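Local coordinates for inactive glucansucrase (Lactobacillus reuteri, PDB 5JBD), which is an inactive member of glycosyl hydrolase family 70, a family of large multidomain proteins built around a TIM barrel, at residues A[85-88]-A[92-95]; A[197-202]-A[207-212]; A[257-262]-A[278-283]; A[416-421]-A[700-705]; A[479-484]-A[606-611]. All blocks are in the same frame, centred on the assembly; numbering follows the deposited sequence. Where two conformers were deposited one is given.

Contact 1 of 5, residues A[85-88]-A[92-95]; sequences YIWP and VQAQ
Trp87 and Gln93 mark the closest approach of the two backbones, their CA atoms 5.6 Å apart. Residues 85-88 are a loop, extended at Ile86 and Trp87, that runs up to the start of helix 90-101, and 92-95 form an early turn of that same helix. The Trp87 side chain points at the helix, while Gln93 stretches out over one face of the indole. Gln93 CG sits over the six-membered ring, 3.6 Å from its centroid and 13° off the normal, a CH-pi contact. With CG anti to the backbone N (chi1 -179°) and the chain straight beyond it, the amide is carried on across the rim, where NE2 comes 3.4 Å from Trp87 CZ3. Amide and indole planes differ by 20°, so the amide runs nearly parallel to the ring plane over its rim. The other indole face is covered from within the loop by Tyr85 C. Beside this pair, Pro88 CG touches Val92 CG2 at 3.9 Å. Val92 N is hydrogen-bonded to Ser89 OG. The loop entering helix 90-101 thus packs back on the first turns of that helix, with Ala133 of helix 126-147 against Trp87 and Gln93 and Phe160 of helix 151-162 against Val92.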
# COMPACT_ATOMS: atom_id res chain seq x y z
N TYR A 85 -10.06 -40.03 8.79
CA TYR A 85 -10.79 -40.98 7.93
C TYR A 85 -10.40 -40.98 6.45
O TYR A 85 -10.52 -42.02 5.80
CB TYR A 85 -12.29 -40.69 7.99
CG TYR A 85 -12.91 -40.81 9.37
CD1 TYR A 85 -13.44 -42.02 9.82
CD2 TYR A 85 -12.99 -39.71 10.21
CE1 TYR A 85 -14.02 -42.12 11.08
CE2 TYR A 85 -13.57 -39.80 11.48
CZ TYR A 85 -14.08 -41.00 11.90
OH TYR A 85 -14.64 -41.11 13.16
N ILE A 86 -9.99 -39.82 5.90
CA ILE A 86 -9.65 -39.69 4.48
C ILE A 86 -8.34 -38.93 4.27
O ILE A 86 -7.96 -38.08 5.08
CB ILE A 86 -10.77 -38.98 3.67
CG1 ILE A 86 -11.04 -37.56 4.18
CG2 ILE A 86 -12.05 -39.80 3.72
CD1 ILE A 86 -11.96 -36.76 3.28
N TRP A 87 -7.67 -39.26 3.16
CA TRP A 87 -6.36 -38.68 2.81
C TRP A 87 -6.26 -38.54 1.29
O TRP A 87 -6.91 -39.29 0.56
CB TRP A 87 -5.21 -39.56 3.32
CG TRP A 87 -5.36 -39.88 4.78
CD1 TRP A 87 -4.88 -39.15 5.81
CD2 TRP A 87 -6.09 -40.97 5.35
NE1 TRP A 87 -5.24 -39.73 7.00
CE2 TRP A 87 -5.98 -40.85 6.75
CE3 TRP A 87 -6.82 -42.03 4.81
CZ2 TRP A 87 -6.58 -41.75 7.63
CZ3 TRP A 87 -7.41 -42.94 5.69
CH2 TRP A 87 -7.29 -42.79 7.08
N PRO A 88 -5.46 -37.57 0.80
CA PRO A 88 -5.23 -37.45 -0.65
C PRO A 88 -4.49 -38.63 -1.28
O PRO A 88 -4.59 -38.82 -2.50
CB PRO A 88 -4.41 -36.17 -0.79
CG PRO A 88 -3.81 -35.93 0.56
CD PRO A 88 -4.75 -36.53 1.56
N VAL A 92 0.21 -40.03 2.28
CA VAL A 92 -0.21 -39.11 3.35
C VAL A 92 -0.92 -39.87 4.48
O VAL A 92 -0.77 -39.52 5.65
CB VAL A 92 -1.07 -37.94 2.79
CG1 VAL A 92 -1.58 -37.02 3.90
CG2 VAL A 92 -0.25 -37.13 1.78
N GLN A 93 -1.66 -40.92 4.13
CA GLN A 93 -2.28 -41.79 5.13
C GLN A 93 -1.21 -42.39 6.05
O GLN A 93 -1.35 -42.35 7.27
CB GLN A 93 -3.08 -42.90 4.44
CG GLN A 93 -3.80 -43.87 5.38
CD GLN A 93 -4.52 -44.99 4.65
OE1 GLN A 93 -4.26 -45.24 3.49
NE2 GLN A 93 -5.43 -45.67 5.34
N ALA A 94 -0.16 -42.93 5.45
CA ALA A 94 0.94 -43.52 6.22
C ALA A 94 1.63 -42.44 7.05
O ALA A 94 1.97 -42.69 8.20
CB ALA A 94 1.93 -44.24 5.32
N GLN A 95 1.78 -41.23 6.49
CA GLN A 95 2.33 -40.10 7.25
C GLN A 95 1.46 -39.71 8.45
O GLN A 95 1.98 -39.45 9.53
CB GLN A 95 2.51 -38.85 6.39
CG GLN A 95 3.64 -38.89 5.37
CD GLN A 95 3.65 -37.63 4.54
OE1 GLN A 95 3.75 -36.53 5.08
NE2 GLN A 95 3.52 -37.77 3.23

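Contact 2 of 5, residues A[197-202]-A[207-212]; sequences VNNNSK and GNTSYA
The carboxamides of Asn200 and Asn208 point the same way, side by side, with planes 81° apart, so that one presents an oxygen to the amide nitrogen of the other. Asn208 ND2 gives one N-H to Asn200 OD1 (3.0 Å) and the other to Ser201 O (3.0 Å, N-H...O angle 165°). Ser201 O lies in the Asn208 amide plane, whereas ND2 stands above the plane of that carbonyl. At the other end of the amide, Asn208 OD1 takes Ser210 OG on a lone pair and Ser210 N from above its plane, the latter closing an Asx turn. Between the backbones, Thr209 N is bonded to Asn199 O at 2.9 Å, in the carbonyl plane. Asn199 makes a second Asx turn, OD1 accepting from Ser201 N at 3.2 Å. Its CG is anti to the backbone N (chi1 -178°), which sends the amide in beside Gly207; there ND2 bonds Lys206 O and Thr763 OG1. Thr763, on strand 758-767, also bonds Thr209 OG1 and thereby ties this loop, which follows strand 193-197, to the sheet. Four bonds around the buried Asn208 amide fix its rotation: the loop is probably held in shape mainly by directed polar bonds, with little apolar packing.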
# COMPACT_ATOMS: atom_id res chain seq x y z
N VAL A 197 -10.07 -17.85 -12.56
CA VAL A 197 -10.52 -18.10 -13.94
C VAL A 197 -11.90 -18.72 -13.96
O VAL A 197 -12.36 -19.27 -12.95
CB VAL A 197 -9.54 -19.00 -14.75
CG1 VAL A 197 -8.13 -18.41 -14.75
CG2 VAL A 197 -9.55 -20.45 -14.28
N ASN A 198 -12.55 -18.62 -15.11
CA ASN A 198 -13.89 -19.16 -15.31
C ASN A 198 -13.87 -20.69 -15.34
O ASN A 198 -12.93 -21.30 -15.85
CB ASN A 198 -14.54 -18.62 -16.59
CG ASN A 198 -14.93 -17.15 -16.48
OD1 ASN A 198 -14.84 -16.54 -15.41
ND2 ASN A 198 -15.36 -16.57 -17.60
N ASN A 199 -14.91 -21.28 -14.78
CA ASN A 199 -15.05 -22.72 -14.75
C ASN A 199 -16.51 -23.12 -14.55
O ASN A 199 -17.00 -23.20 -13.41
CB ASN A 199 -14.16 -23.34 -13.66
CG ASN A 199 -14.24 -24.86 -13.64
OD1 ASN A 199 -14.79 -25.48 -14.56
ND2 ASN A 199 -13.69 -25.47 -12.59
N ASN A 200 -17.18 -23.36 -15.67
CA ASN A 200 -18.55 -23.84 -15.68
C ASN A 200 -18.60 -25.27 -16.26
O ASN A 200 -19.54 -25.61 -16.97
CB ASN A 200 -19.44 -22.87 -16.47
CG ASN A 200 -20.94 -23.14 -16.27
OD1 ASN A 200 -21.38 -23.65 -15.23
ND2 ASN A 200 -21.73 -22.81 -17.29
N SER A 201 -17.61 -26.09 -15.93
CA SER A 201 -17.51 -27.44 -16.49
C SER A 201 -18.55 -28.39 -15.88
O SER A 201 -19.00 -28.20 -14.74
CB SER A 201 -16.12 -28.02 -16.28
OG SER A 201 -16.03 -29.36 -16.74
N LYS A 202 -18.93 -29.41 -16.66
CA LYS A 202 -19.76 -30.53 -16.20
C LYS A 202 -18.90 -31.79 -15.91
O LYS A 202 -19.44 -32.81 -15.51
CB LYS A 202 -20.88 -30.84 -17.22
CG LYS A 202 -22.17 -29.99 -17.05
CD LYS A 202 -22.42 -29.07 -18.24
CE LYS A 202 -23.52 -28.04 -17.98
NZ LYS A 202 -22.98 -26.79 -17.37
N GLY A 207 -14.46 -29.97 -11.92
CA GLY A 207 -15.30 -29.21 -11.01
C GLY A 207 -15.99 -28.04 -11.70
O GLY A 207 -16.02 -27.95 -12.92
N ASN A 208 -16.53 -27.14 -10.89
CA ASN A 208 -17.36 -26.05 -11.38
C ASN A 208 -17.44 -25.00 -10.28
O ASN A 208 -17.86 -25.30 -9.16
CB ASN A 208 -18.76 -26.58 -11.69
CG ASN A 208 -19.69 -25.52 -12.27
OD1 ASN A 208 -19.96 -24.50 -11.63
ND2 ASN A 208 -20.22 -25.77 -13.46
N THR A 209 -17.02 -23.77 -10.61
CA THR A 209 -17.12 -22.63 -9.69
C THR A 209 -17.81 -21.47 -10.40
O THR A 209 -17.35 -20.32 -10.31
CB THR A 209 -15.73 -22.20 -9.19
OG1 THR A 209 -14.89 -21.93 -10.31
CG2 THR A 209 -15.10 -23.30 -8.34
N SER A 210 -18.92 -21.76 -11.10
CA SER A 210 -19.51 -20.81 -12.05
C SER A 210 -20.06 -19.54 -11.40
O SER A 210 -20.12 -18.50 -12.06
CB SER A 210 -20.58 -21.48 -12.92
OG SER A 210 -21.65 -21.97 -12.15
N TYR A 211 -20.44 -19.63 -10.13
CA TYR A 211 -20.79 -18.45 -9.31
C TYR A 211 -19.65 -17.39 -9.26
O TYR A 211 -19.90 -16.22 -9.04
CB TYR A 211 -21.21 -18.87 -7.87
CG TYR A 211 -20.20 -19.82 -7.26
CD1 TYR A 211 -19.02 -19.34 -6.70
CD2 TYR A 211 -20.38 -21.20 -7.32
CE1 TYR A 211 -18.07 -20.20 -6.20
CE2 TYR A 211 -19.42 -22.07 -6.83
CZ TYR A 211 -18.26 -21.56 -6.27
OH TYR A 211 -17.29 -22.38 -5.76
N ALA A 212 -18.40 -17.83 -9.45
CA ALA A 212 -17.22 -16.91 -9.48
C ALA A 212 -16.76 -16.51 -10.89
O ALA A 212 -15.73 -15.84 -11.04
CB ALA A 212 -16.06 -17.52 -8.70

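Contact 3 of 5, residues A[257-262]-A[278-283]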
# COMPACT_ATOMS: atom_id res chain seq x y z
N ASN A 257 -19.46 5.37 -5.77
CA ASN A 257 -20.14 5.36 -4.46
C ASN A 257 -19.18 5.67 -3.32
O ASN A 257 -19.47 6.50 -2.46
CB ASN A 257 -20.80 4.00 -4.21
CG ASN A 257 -21.82 4.05 -3.10
OD1 ASN A 257 -22.97 4.44 -3.32
ND2 ASN A 257 -21.42 3.66 -1.89
N TRP A 258 -18.05 4.97 -3.31
CA TRP A 258 -17.03 5.09 -2.27
C TRP A 258 -16.40 6.49 -2.24
O TRP A 258 -16.21 7.08 -1.18
CB TRP A 258 -15.94 4.04 -2.50
CG TRP A 258 -15.00 3.79 -1.35
CD1 TRP A 258 -15.22 4.01 -0.02
CD2 TRP A 258 -13.70 3.18 -1.44
NE1 TRP A 258 -14.14 3.61 0.71
CE2 TRP A 258 -13.20 3.09 -0.13
CE3 TRP A 258 -12.92 2.72 -2.49
CZ2 TRP A 258 -11.93 2.56 0.15
CZ3 TRP A 258 -11.68 2.18 -2.22
CH2 TRP A 258 -11.20 2.10 -0.91
N GLU A 259 -16.09 7.00 -3.43
CA GLU A 259 -15.56 8.36 -3.56
C GLU A 259 -16.54 9.41 -3.05
O GLU A 259 -16.16 10.30 -2.29
CB GLU A 259 -15.17 8.63 -5.01
CG GLU A 259 -13.96 7.80 -5.47
CD GLU A 259 -13.91 7.54 -6.96
OE1 GLU A 259 -14.57 8.28 -7.72
OE2 GLU A 259 -13.24 6.57 -7.38
N TYR A 260 -17.82 9.25 -3.42
CA TYR A 260 -18.87 10.15 -2.97
C TYR A 260 -18.97 10.14 -1.43
O TYR A 260 -19.12 11.19 -0.80
CB TYR A 260 -20.22 9.81 -3.63
CG TYR A 260 -21.34 10.72 -3.17
CD1 TYR A 260 -21.50 12.00 -3.69
CD2 TYR A 260 -22.22 10.30 -2.17
CE1 TYR A 260 -22.51 12.84 -3.24
CE2 TYR A 260 -23.24 11.13 -1.72
CZ TYR A 260 -23.38 12.38 -2.25
OH TYR A 260 -24.40 13.18 -1.78
N PHE A 261 -18.87 8.95 -0.84
CA PHE A 261 -18.90 8.77 0.62
C PHE A 261 -17.77 9.53 1.31
O PHE A 261 -18.00 10.31 2.24
CB PHE A 261 -18.82 7.27 0.94
CG PHE A 261 -18.73 6.94 2.41
CD1 PHE A 261 -19.86 6.94 3.22
CD2 PHE A 261 -17.51 6.56 2.97
CE1 PHE A 261 -19.77 6.60 4.57
CE2 PHE A 261 -17.42 6.21 4.31
CZ PHE A 261 -18.55 6.24 5.11
N LEU A 262 -16.56 9.31 0.83
CA LEU A 262 -15.38 9.96 1.42
C LEU A 262 -15.41 11.49 1.26
O LEU A 262 -15.05 12.21 2.19
CB LEU A 262 -14.10 9.36 0.86
CG LEU A 262 -13.86 7.89 1.23
CD1 LEU A 262 -12.75 7.33 0.39
CD2 LEU A 262 -13.57 7.71 2.72
N ASP A 278 -11.63 16.57 0.77
CA ASP A 278 -11.66 17.49 -0.36
C ASP A 278 -11.15 16.85 -1.66
O ASP A 278 -11.48 17.32 -2.76
CB ASP A 278 -10.80 18.70 -0.05
CG ASP A 278 -11.29 19.45 1.17
OD1 ASP A 278 -12.37 20.07 1.09
OD2 ASP A 278 -10.62 19.37 2.23
N GLY A 279 -10.35 15.80 -1.53
CA GLY A 279 -9.78 15.13 -2.68
C GLY A 279 -9.07 13.87 -2.27
O GLY A 279 -9.19 13.44 -1.12
N PHE A 280 -8.33 13.28 -3.21
CA PHE A 280 -7.69 11.98 -3.00
C PHE A 280 -6.22 11.90 -3.33
O PHE A 280 -5.73 12.53 -4.28
CB PHE A 280 -8.41 10.91 -3.82
CG PHE A 280 -9.87 10.80 -3.50
CD1 PHE A 280 -10.28 10.29 -2.26
CD2 PHE A 280 -10.84 11.21 -4.41
CE1 PHE A 280 -11.62 10.19 -1.95
CE2 PHE A 280 -12.19 11.10 -4.10
CZ PHE A 280 -12.58 10.59 -2.87
N ARG A 281 -5.51 11.11 -2.52
CA ARG A 281 -4.23 10.54 -2.90
C ARG A 281 -4.57 9.14 -3.40
O ARG A 281 -5.10 8.33 -2.64
CB ARG A 281 -3.28 10.53 -1.70
CG ARG A 281 -1.89 9.99 -1.97
CD ARG A 281 -1.82 8.48 -1.86
NE ARG A 281 -0.45 7.95 -1.82
CZ ARG A 281 -0.15 6.65 -1.73
NH1 ARG A 281 -1.11 5.74 -1.67
NH2 ARG A 281 1.12 6.27 -1.67
N VAL A 282 -4.28 8.84 -4.66
CA VAL A 282 -4.74 7.61 -5.28
C VAL A 282 -3.67 6.51 -5.21
O VAL A 282 -2.66 6.55 -5.93
CB VAL A 282 -5.21 7.83 -6.73
CG1 VAL A 282 -5.77 6.54 -7.31
CG2 VAL A 282 -6.26 8.94 -6.77
N ASP A 283 -3.88 5.55 -4.31
CA ASP A 283 -2.94 4.46 -4.09
C ASP A 283 -2.88 3.52 -5.29
O ASP A 283 -3.92 3.19 -5.88
CB ASP A 283 -3.35 3.64 -2.86
CG ASP A 283 -2.35 2.55 -2.51
OD1 ASP A 283 -1.18 2.87 -2.20
OD2 ASP A 283 -2.75 1.38 -2.56
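Phe280, on strand 279-282 of the TIM barrel, sends its ring out to the helix 249-263 that precedes the strand in the chain. The ring meets the helix edge-on: Glu259 O lies near the ring plane, 3.6 Å from Phe280 CZ, and Leu262 CB, also at the edge, is 3.8 Å from Phe280 CE1. Leu262 CD1 adds a contact to Phe280 CE1 at 3.9 Å. On the other side of the ring tip the aliphatic part of Glu259 takes over, its CB and CG each 4.0 Å from Phe280 CE2. In the next shell, Met296 of helix 291-304 packs on both Glu259 and Phe280, and Ile748 of the adjacent strand 743-748 on Glu259. The strand itself is held by backbone bonds to Tyr319 on one neighbour and Glu746 on the other, while Phe280 N is bonded to Ser318 OG. The next side chain, Arg281, leaves the strand on the other side, away from the helix: its NH1 forms salt bridges with Asp747 and with Asp283, meeting Asp283 OD1 at 2.9 Å on its anti lone pair.

Contact 4 of 5, residues A[416-421]-A[700-705]; sequences SAYKVE and RSRYNE
Stacking carries this contact: the guanidinium of Arg702 lies flat on the Tyr418 ring, the planes 12° apart. Arg702 CZ is 4.0 Å from the ring centroid and 22° off its normal, a cation-pi arrangement in which NE sits over the ring centre and NH2 runs out toward the Tyr418 CB side. CH-pi contact continues the same overlap, because Arg702 CD also stands over the face, 3.8 Å from the Tyr418 centroid. A bend at chi3 (-69°) lets methylene and guanidinium lie on one face together. Water forms the second link: water 1 is 2.8 Å from Tyr418 OH and bonds Tyr703 OH too, lying at the edge of the Tyr703 ring and in its plane. Tyr703 in turn packs one face on Arg702 CG, and Phe659 meets it edge-to-face. Backbone carbonyls hold the guanidinium by its N-H groups, NH2 to Met414 O and NH1 to Gly187 O. The contact joins the approach to helix 420-434 with the loop after strand 696-697, near the protein surface. With NH1 and NH2 bonded to carbonyls and its face on an aromatic ring, the arginine is fixed in rotation, and its positive charge is probably eased by the carbonyl dipoles and the pi cloud.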
# COMPACT_ATOMS: atom_id res chain seq x y z
N SER A 416 6.61 -15.30 5.95
CA SER A 416 6.11 -15.87 7.21
C SER A 416 7.13 -15.92 8.36
O SER A 416 6.72 -16.05 9.52
CB SER A 416 5.54 -17.27 6.95
OG SER A 416 6.54 -18.15 6.53
N ALA A 417 8.42 -15.77 8.07
CA ALA A 417 9.46 -15.73 9.13
C ALA A 417 9.79 -14.30 9.61
O ALA A 417 10.70 -14.12 10.42
CB ALA A 417 10.72 -16.45 8.66
N TYR A 418 9.08 -13.30 9.09
CA TYR A 418 9.20 -11.92 9.58
C TYR A 418 8.83 -11.88 11.06
O TYR A 418 7.83 -12.47 11.46
CB TYR A 418 8.29 -10.97 8.78
CG TYR A 418 8.39 -9.51 9.16
CD1 TYR A 418 7.64 -8.98 10.20
CD2 TYR A 418 9.23 -8.63 8.45
CE1 TYR A 418 7.72 -7.63 10.54
CE2 TYR A 418 9.33 -7.29 8.79
CZ TYR A 418 8.57 -6.79 9.83
OH TYR A 418 8.64 -5.46 10.17
N LYS A 419 9.63 -11.15 11.84
CA LYS A 419 9.32 -10.89 13.25
C LYS A 419 9.45 -9.40 13.54
O LYS A 419 10.42 -8.76 13.11
CB LYS A 419 10.26 -11.68 14.16
CG LYS A 419 10.09 -13.19 14.06
CD LYS A 419 11.06 -13.92 14.98
CE LYS A 419 10.56 -15.30 15.40
NZ LYS A 419 10.00 -16.09 14.26
N VAL A 420 8.48 -8.84 14.26
CA VAL A 420 8.52 -7.43 14.70
C VAL A 420 9.83 -7.09 15.43
O VAL A 420 10.34 -5.97 15.30
CB VAL A 420 7.25 -7.05 15.53
CG1 VAL A 420 7.23 -7.75 16.89
CG2 VAL A 420 7.14 -5.54 15.71
N GLU A 421 10.40 -8.06 16.16
CA GLU A 421 11.65 -7.83 16.90
C GLU A 421 12.79 -7.39 15.96
O GLU A 421 13.65 -6.59 16.35
CB GLU A 421 12.07 -9.08 17.71
CG GLU A 421 11.21 -9.45 18.95
CD GLU A 421 9.78 -9.88 18.63
OE1 GLU A 421 9.58 -10.60 17.62
OE2 GLU A 421 8.85 -9.51 19.40
N ARG A 700 -4.06 -8.92 11.59
CA ARG A 700 -2.79 -9.62 11.38
C ARG A 700 -1.90 -9.03 10.27
O ARG A 700 -0.87 -9.61 9.94
CB ARG A 700 -3.06 -11.10 11.13
CG ARG A 700 -3.74 -11.77 12.32
CD ARG A 700 -3.46 -13.27 12.38
NE ARG A 700 -3.71 -13.92 11.10
CZ ARG A 700 -4.91 -14.24 10.60
NH1 ARG A 700 -6.05 -13.95 11.26
NH2 ARG A 700 -4.99 -14.85 9.41
N SER A 701 -2.27 -7.87 9.72
CA SER A 701 -1.39 -7.15 8.79
C SER A 701 -0.10 -6.71 9.51
O SER A 701 -0.08 -6.51 10.73
CB SER A 701 -2.11 -5.96 8.15
OG SER A 701 -2.34 -4.91 9.07
N ARG A 702 0.97 -6.58 8.74
CA ARG A 702 2.27 -6.25 9.31
C ARG A 702 2.29 -4.92 10.08
O ARG A 702 2.88 -4.84 11.15
CB ARG A 702 3.31 -6.24 8.19
CG ARG A 702 4.76 -6.06 8.65
CD ARG A 702 5.71 -6.43 7.51
NE ARG A 702 5.68 -7.86 7.24
CZ ARG A 702 6.20 -8.47 6.18
NH1 ARG A 702 6.82 -7.77 5.22
NH2 ARG A 702 6.10 -9.79 6.07
N TYR A 703 1.64 -3.90 9.53
CA TYR A 703 1.73 -2.56 10.10
C TYR A 703 0.42 -1.99 10.65
O TYR A 703 0.45 -0.98 11.36
CB TYR A 703 2.30 -1.60 9.04
CG TYR A 703 3.64 -2.03 8.44
CD1 TYR A 703 4.79 -2.08 9.20
CD2 TYR A 703 3.74 -2.36 7.09
CE1 TYR A 703 6.01 -2.46 8.65
CE2 TYR A 703 4.94 -2.75 6.53
CZ TYR A 703 6.08 -2.79 7.31
OH TYR A 703 7.26 -3.17 6.73
N ASN A 704 -0.72 -2.63 10.36
CA ASN A 704 -2.03 -2.10 10.79
C ASN A 704 -2.25 -0.65 10.32
O ASN A 704 -2.85 0.16 11.03
CB ASN A 704 -2.20 -2.23 12.33
CG ASN A 704 -2.92 -3.51 12.74
OD1 ASN A 704 -4.06 -3.47 13.19
ND2 ASN A 704 -2.25 -4.64 12.56
N GLU A 705 -1.73 -0.34 9.13
CA GLU A 705 -1.70 1.04 8.62
C GLU A 705 -2.94 1.45 7.83
O GLU A 705 -3.17 2.65 7.65
CB GLU A 705 -0.45 1.29 7.74
CG GLU A 705 -0.52 0.81 6.29
CD GLU A 705 -0.68 -0.69 6.13
OE1 GLU A 705 -0.25 -1.45 7.03
OE2 GLU A 705 -1.28 -1.14 5.15
O HOH W 1 9.28 -3.60 8.21

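Contact 5 of 5, residues A[479-484]-A[606-611]; sequences KSIYYD and NPYVSG
Ile481 extends fully, with CG1 anti to the backbone N (chi1 -172°) and CD1 continuing straight, to meet the Tyr608 ring, which comes from the opposite direction. Tyr608 has CG anti to its carbonyl carbon (chi1 -60°), and that brings its hydroxyl end onto the isoleucine: CG1 of Ile481 is 3.1 Å from Tyr608 OH, a tight fit, and 3.6 Å from Tyr608 CZ. Ile481 O lies in the plane of the same ring at its edge. Tyr482 covers the neighbouring ground, its CD1 4.2 Å from Tyr608 CD1, which lies at the edge of the Tyr482 ring. Ile481 CG2 sits over the centre of one face of the Tyr482 ring, so isoleucine and the two tyrosines pack together. The Tyr482 hydroxyl is joined to the other segment through water 2, 2.9 Å from Tyr482 OH, which donates to Pro607 O at 3.1 Å; Lys439 NZ also bonds that carbonyl. Both turns are braced internally: Ser480 OG accepts from Tyr482 N (3.0 Å) in a capping bond ahead of the helix, and Asn606 OD1 takes both Tyr608 N and Val609 N. Gln434 of helix 420-434 and Val446 of helix 446-455 flank the start of helix 483-496, and Leu576 of strand 576-577 lies against Tyr608, so that the loop between strands 596-605 and 612-618 meets a group of helices.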
# COMPACT_ATOMS: atom_id res chain seq x y z
N LYS A 479 10.59 15.39 18.04
CA LYS A 479 11.07 15.97 16.80
C LYS A 479 12.29 15.22 16.27
O LYS A 479 13.16 14.77 17.05
CB LYS A 479 11.42 17.45 16.99
CG LYS A 479 10.24 18.34 17.30
CD LYS A 479 10.75 19.73 17.64
CE LYS A 479 9.61 20.71 17.85
NZ LYS A 479 10.16 22.06 18.14
N SER A 480 12.37 15.10 14.95
CA SER A 480 13.54 14.53 14.28
C SER A 480 14.71 15.50 14.36
O SER A 480 14.53 16.71 14.51
CB SER A 480 13.22 14.24 12.80
OG SER A 480 14.40 14.04 12.04
N ILE A 481 15.91 14.97 14.22
CA ILE A 481 17.10 15.82 14.03
C ILE A 481 16.92 16.85 12.89
O ILE A 481 17.48 17.95 12.95
CB ILE A 481 18.36 14.93 13.78
CG1 ILE A 481 19.66 15.74 13.78
CG2 ILE A 481 18.22 14.05 12.54
CD1 ILE A 481 20.93 14.92 13.57
N TYR A 482 16.14 16.51 11.87
CA TYR A 482 15.97 17.41 10.72
C TYR A 482 14.81 18.41 10.83
O TYR A 482 14.58 19.17 9.90
CB TYR A 482 15.83 16.59 9.43
CG TYR A 482 16.99 15.66 9.19
CD1 TYR A 482 18.30 16.15 9.15
CD2 TYR A 482 16.79 14.29 8.98
CE1 TYR A 482 19.37 15.29 8.94
CE2 TYR A 482 17.86 13.43 8.77
CZ TYR A 482 19.15 13.94 8.74
OH TYR A 482 20.22 13.09 8.52
N TYR A 483 14.10 18.43 11.97
CA TYR A 483 12.93 19.33 12.13
C TYR A 483 13.27 20.81 11.87
O TYR A 483 12.55 21.50 11.14
CB TYR A 483 12.28 19.16 13.53
CG TYR A 483 11.08 20.07 13.78
CD1 TYR A 483 11.26 21.40 14.19
CD2 TYR A 483 9.78 19.61 13.60
CE1 TYR A 483 10.18 22.24 14.40
CE2 TYR A 483 8.69 20.44 13.83
CZ TYR A 483 8.90 21.75 14.23
OH TYR A 483 7.85 22.58 14.45
N ASP A 484 14.36 21.29 12.48
CA ASP A 484 14.67 22.73 12.40
C ASP A 484 14.98 23.15 10.95
O ASP A 484 14.49 24.18 10.48
CB ASP A 484 15.83 23.10 13.33
CG ASP A 484 15.43 23.16 14.80
OD1 ASP A 484 14.23 23.23 15.12
OD2 ASP A 484 16.34 23.13 15.64
N ASN A 606 29.46 16.58 7.94
CA ASN A 606 28.83 16.51 9.26
C ASN A 606 27.47 15.79 9.12
O ASN A 606 27.09 15.43 7.99
CB ASN A 606 28.76 17.92 9.88
CG ASN A 606 27.83 18.85 9.14
OD1 ASN A 606 26.67 18.51 8.87
ND2 ASN A 606 28.31 20.05 8.84
N PRO A 607 26.73 15.56 10.23
CA PRO A 607 25.50 14.78 10.08
C PRO A 607 24.43 15.40 9.15
O PRO A 607 23.62 14.65 8.60
CB PRO A 607 24.97 14.68 11.53
CG PRO A 607 26.18 14.86 12.39
CD PRO A 607 26.99 15.88 11.65
N TYR A 608 24.47 16.72 9.00
CA TYR A 608 23.50 17.48 8.22
C TYR A 608 23.91 17.67 6.76
O TYR A 608 23.05 17.64 5.88
CB TYR A 608 23.27 18.85 8.88
CG TYR A 608 22.75 18.74 10.30
CD1 TYR A 608 21.39 18.68 10.56
CD2 TYR A 608 23.63 18.65 11.40
CE1 TYR A 608 20.90 18.56 11.85
CE2 TYR A 608 23.15 18.52 12.70
CZ TYR A 608 21.78 18.47 12.91
OH TYR A 608 21.27 18.35 14.18
N VAL A 609 25.21 17.86 6.50
CA VAL A 609 25.75 18.22 5.18
C VAL A 609 27.00 17.39 4.83
O VAL A 609 27.93 17.27 5.64
CB VAL A 609 26.11 19.73 5.11
CG1 VAL A 609 26.65 20.12 3.72
CG2 VAL A 609 24.91 20.59 5.48
N SER A 610 26.98 16.79 3.63
CA SER A 610 28.12 16.14 3.02
C SER A 610 28.32 16.78 1.65
O SER A 610 27.77 16.32 0.63
CB SER A 610 27.85 14.65 2.89
OG SER A 610 28.99 13.97 2.38
N GLY A 611 29.11 17.85 1.64
CA GLY A 611 29.18 18.80 0.53
C GLY A 611 28.95 20.21 1.05
O GLY A 611 29.69 20.66 1.94
O HOH W 2 21.56 14.46 6.33

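Overall arrangement
The settings of the five contacts differ. Contact 3 is the buried one, a phenylalanine ring edge packed on the preceding helix in the barrel. Contacts 1, 2 and 5 are partly buried, and contact 4 is a surface contact. Contacts 1 and 2 join pieces close in sequence, whereas contacts 4 and 5 bring together distant parts of the chain, with contact 5 nested inside the span closed by contact 4. Helix 420-434 links these two: contact 4 lies at its start, and its last residue, Gln434, touches contact 5. Contact 2 rests on asparagine bonds, contact 4 on cation-pi stacking, contact 1 on CH-pi packing and contact 5 on tyrosines and isoleucine.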